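Local coordinates for protein uracil-DNA glycosylase (Sulfolobus tokodaii str. 7, PDB 4ZBY) that belongs to the uracil-DNA glycosylase superfamily, carries an iron/sulfur cluster and holds a uracil in a pocket of its alpha/beta fold, at residues Lys34-Glu42 / Pro115-Ser125. Residues are numbered along the deposited sequence; the frame is centred on the assembly and turned at random.
Sequences KAEIMFVGE and PKIIVTLGRHS. With URA (uracil), chain C.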
# COMPACT_ATOMS: atom_id res chain seq x y z
N LYS A 34 -8.66 4.10 11.82
CA LYS A 34 -9.29 2.82 12.19
C LYS A 34 -9.82 2.13 10.93
O LYS A 34 -10.78 1.34 10.97
CB LYS A 34 -10.39 3.05 13.22
CG LYS A 34 -9.85 3.66 14.52
CD LYS A 34 -10.87 3.73 15.63
CE LYS A 34 -10.20 4.11 16.95
NZ LYS A 34 -11.18 4.22 18.06
N ALA A 35 -9.15 2.39 9.80
CA ALA A 35 -9.50 1.70 8.55
C ALA A 35 -9.50 0.18 8.70
O ALA A 35 -8.58 -0.41 9.28
CB ALA A 35 -8.54 2.09 7.42
N GLU A 36 -10.53 -0.45 8.17
CA GLU A 36 -10.47 -1.92 8.06
C GLU A 36 -9.61 -2.38 6.90
O GLU A 36 -9.10 -3.51 6.94
CB GLU A 36 -11.87 -2.49 7.92
CG GLU A 36 -12.61 -2.38 9.24
CD GLU A 36 -13.98 -3.01 9.18
OE1 GLU A 36 -14.38 -3.47 8.10
OE2 GLU A 36 -14.64 -3.06 10.24
N ILE A 37 -9.48 -1.56 5.87
CA ILE A 37 -8.63 -1.92 4.72
C ILE A 37 -7.50 -0.93 4.53
O ILE A 37 -7.70 0.28 4.44
CB ILE A 37 -9.43 -2.01 3.41
CG1 ILE A 37 -10.69 -2.85 3.61
CG2 ILE A 37 -8.52 -2.51 2.27
CD1 ILE A 37 -11.60 -2.97 2.36
N MET A 38 -6.30 -1.46 4.46
CA MET A 38 -5.12 -0.64 4.27
C MET A 38 -4.53 -1.03 2.92
O MET A 38 -4.40 -2.23 2.63
CB MET A 38 -4.14 -0.87 5.44
CG MET A 38 -2.86 -0.11 5.41
SD MET A 38 -2.01 -0.41 7.00
CE MET A 38 -0.57 0.57 6.65
N PHE A 39 -4.23 -0.05 2.07
CA PHE A 39 -3.61 -0.30 0.75
C PHE A 39 -2.17 0.12 0.81
O PHE A 39 -1.86 1.21 1.28
CB PHE A 39 -4.34 0.49 -0.35
CG PHE A 39 -5.76 0.07 -0.53
CD1 PHE A 39 -6.09 -0.91 -1.45
CD2 PHE A 39 -6.74 0.59 0.28
CE1 PHE A 39 -7.40 -1.35 -1.60
CE2 PHE A 39 -8.07 0.17 0.15
CZ PHE A 39 -8.39 -0.79 -0.79
N VAL A 40 -1.28 -0.73 0.32
CA VAL A 40 0.15 -0.38 0.32
C VAL A 40 0.73 -0.54 -1.05
O VAL A 40 0.75 -1.65 -1.59
CB VAL A 40 0.95 -1.27 1.31
CG1 VAL A 40 2.40 -0.79 1.42
CG2 VAL A 40 0.29 -1.29 2.68
N GLY A 41 1.20 0.57 -1.62
CA GLY A 41 1.89 0.51 -2.90
C GLY A 41 3.40 0.50 -2.77
O GLY A 41 3.97 0.22 -1.71
N GLU A 42 4.07 0.78 -3.89
CA GLU A 42 5.52 0.76 -3.97
C GLU A 42 6.17 2.06 -3.45
O GLU A 42 6.87 2.06 -2.43
CB GLU A 42 5.94 0.52 -5.43
CG GLU A 42 7.46 0.57 -5.64
CD GLU A 42 7.85 0.44 -7.11
OE1 GLU A 42 6.96 0.20 -7.96
OE2 GLU A 42 9.06 0.59 -7.40
N PRO A 115 -5.29 -3.06 10.56
CA PRO A 115 -6.43 -3.28 9.66
C PRO A 115 -6.85 -4.75 9.57
O PRO A 115 -6.05 -5.68 9.81
CB PRO A 115 -5.89 -2.78 8.33
CG PRO A 115 -4.40 -3.14 8.40
CD PRO A 115 -4.03 -2.84 9.83
N LYS A 116 -8.12 -4.96 9.22
CA LYS A 116 -8.61 -6.30 8.93
C LYS A 116 -7.89 -6.89 7.71
O LYS A 116 -7.60 -8.09 7.65
CB LYS A 116 -10.13 -6.26 8.66
CG LYS A 116 -10.74 -7.63 8.35
CD LYS A 116 -12.26 -7.50 8.13
CE LYS A 116 -12.94 -8.87 8.04
NZ LYS A 116 -14.42 -8.75 7.83
N ILE A 117 -7.67 -6.04 6.72
CA ILE A 117 -7.10 -6.45 5.44
C ILE A 117 -6.00 -5.49 5.04
O ILE A 117 -6.18 -4.26 5.13
CB ILE A 117 -8.18 -6.47 4.33
CG1 ILE A 117 -9.28 -7.47 4.65
CG2 ILE A 117 -7.57 -6.75 2.93
CD1 ILE A 117 -10.55 -7.22 3.88
N ILE A 118 -4.87 -6.05 4.59
CA ILE A 118 -3.88 -5.25 3.87
C ILE A 118 -3.87 -5.69 2.42
O ILE A 118 -3.62 -6.85 2.13
CB ILE A 118 -2.47 -5.39 4.45
CG1 ILE A 118 -2.42 -4.82 5.87
CG2 ILE A 118 -1.48 -4.65 3.56
CD1 ILE A 118 -1.14 -5.19 6.63
N VAL A 119 -4.16 -4.76 1.52
CA VAL A 119 -4.05 -5.04 0.09
C VAL A 119 -2.67 -4.58 -0.38
O VAL A 119 -2.38 -3.38 -0.30
CB VAL A 119 -5.15 -4.31 -0.70
CG1 VAL A 119 -5.05 -4.60 -2.18
CG2 VAL A 119 -6.52 -4.71 -0.16
N THR A 120 -1.84 -5.52 -0.81
CA THR A 120 -0.48 -5.16 -1.24
C THR A 120 -0.51 -5.06 -2.75
O THR A 120 -0.62 -6.05 -3.48
CB THR A 120 0.62 -6.14 -0.75
OG1 THR A 120 0.29 -7.47 -1.12
CG2 THR A 120 0.75 -6.11 0.77
N LEU A 121 -0.41 -3.82 -3.20
CA LEU A 121 -0.51 -3.48 -4.61
C LEU A 121 0.86 -3.58 -5.26
O LEU A 121 1.69 -2.67 -5.12
CB LEU A 121 -1.06 -2.05 -4.78
CG LEU A 121 -2.43 -1.73 -4.16
CD1 LEU A 121 -2.64 -0.20 -4.10
CD2 LEU A 121 -3.54 -2.42 -4.96
N GLY A 122 1.10 -4.70 -5.94
CA GLY A 122 2.33 -4.86 -6.71
C GLY A 122 3.40 -5.66 -5.98
O GLY A 122 3.25 -6.00 -4.80
N ARG A 123 4.52 -5.90 -6.67
CA ARG A 123 5.50 -6.84 -6.18
C ARG A 123 6.33 -6.33 -5.02
O ARG A 123 6.78 -7.12 -4.20
CB ARG A 123 6.46 -7.26 -7.31
CG ARG A 123 7.28 -6.11 -7.94
CD ARG A 123 8.13 -6.65 -9.08
NE ARG A 123 9.00 -5.64 -9.71
CZ ARG A 123 10.28 -5.45 -9.40
NH1 ARG A 123 10.85 -6.16 -8.44
NH2 ARG A 123 11.01 -4.56 -10.07
N HIS A 124 6.59 -5.03 -4.96
CA HIS A 124 7.47 -4.53 -3.91
C HIS A 124 6.79 -4.60 -2.55
O HIS A 124 7.38 -5.07 -1.57
CB HIS A 124 7.91 -3.10 -4.21
CG HIS A 124 8.81 -3.01 -5.40
ND1 HIS A 124 8.36 -2.72 -6.67
CD2 HIS A 124 10.14 -3.22 -5.52
CE1 HIS A 124 9.37 -2.73 -7.51
NE2 HIS A 124 10.47 -3.03 -6.84
N SER A 125 5.57 -4.11 -2.49
CA SER A 125 4.87 -4.08 -1.22
C SER A 125 4.52 -5.51 -0.80
O SER A 125 4.60 -5.86 0.38
CB SER A 125 3.60 -3.21 -1.30
OG SER A 125 2.70 -3.77 -2.23
N1 URA C . 2.49 4.18 -7.37
C2 URA C . 2.57 3.70 -6.11
O2 URA C . 3.12 2.64 -5.83
N3 URA C . 2.19 4.53 -5.13
C4 URA C . 1.73 5.79 -5.29
O4 URA C . 1.35 6.41 -4.31
C5 URA C . 1.65 6.25 -6.62
C6 URA C . 2.02 5.44 -7.64
O HOH W 1 5.58 -2.80 -7.02
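Phe39 and Val119 project from the same face of the sheet as neighbours in register, their side chains running alongside each other, with Phe39 CD1 3.6 Å from Val119 CB. Phe39 CG lies anti to the carbonyl carbon (chi1 -64°), which brings the CD1-CE1 side of the ring against the valine; Val119 CG2 also meets Ile37 CG2 at 3.8 Å. Leu121 CD1 approaches Phe39 CB on the same face, and helix 58-71 covers this layer through Leu63, Ile67 and Leu71. On the other face, Val40 CG2 touches Ile118 CG2 (3.9 Å), while Pro115 CG packs against Met38 CB and SD; here helix 96-113 supplies Leu106 and Ile110. Strands 37-41 and 117-121 are parallel neighbours in the middle of the mixed sheet, sandwiched between helices in the alpha/beta fold of the uracil-DNA glycosylase superfamily. Backbone hydrogen bonds run from Ile117 N to Glu36 O, Met38 N to Ile117 O, Val119 N to Met38 O and Val40 N to Val119 O. The ladder ends at Val40 O, which accepts two hydrogen bonds from opposite faces of its carbonyl plane: Leu121 N at 2.9 Å, and Ser125 OG at 3.0 Å, 39° out of the plane. Ser125, in the first turn of helix 123-133, thereby ties that helix to the end of the neighbouring strand. Beyond it the carboxylate of Glu42 stacks on one face of the His124 imidazole, the planes 25° apart, with OE2 3.3 Å from His124 CE1. No direct hydrogen bond joins the two groups; a water at the ring edge, 2.8 Å from His124 ND1, accepts from His124 N and donates weakly to Glu42 OE1. The backbone N of Glu42 donates a hydrogen bond to uracil O2 at 2.9 Å, in a pocket where Asn82 OD1, His164 NE2 and Phe55 N also hydrogen-bond the ligand.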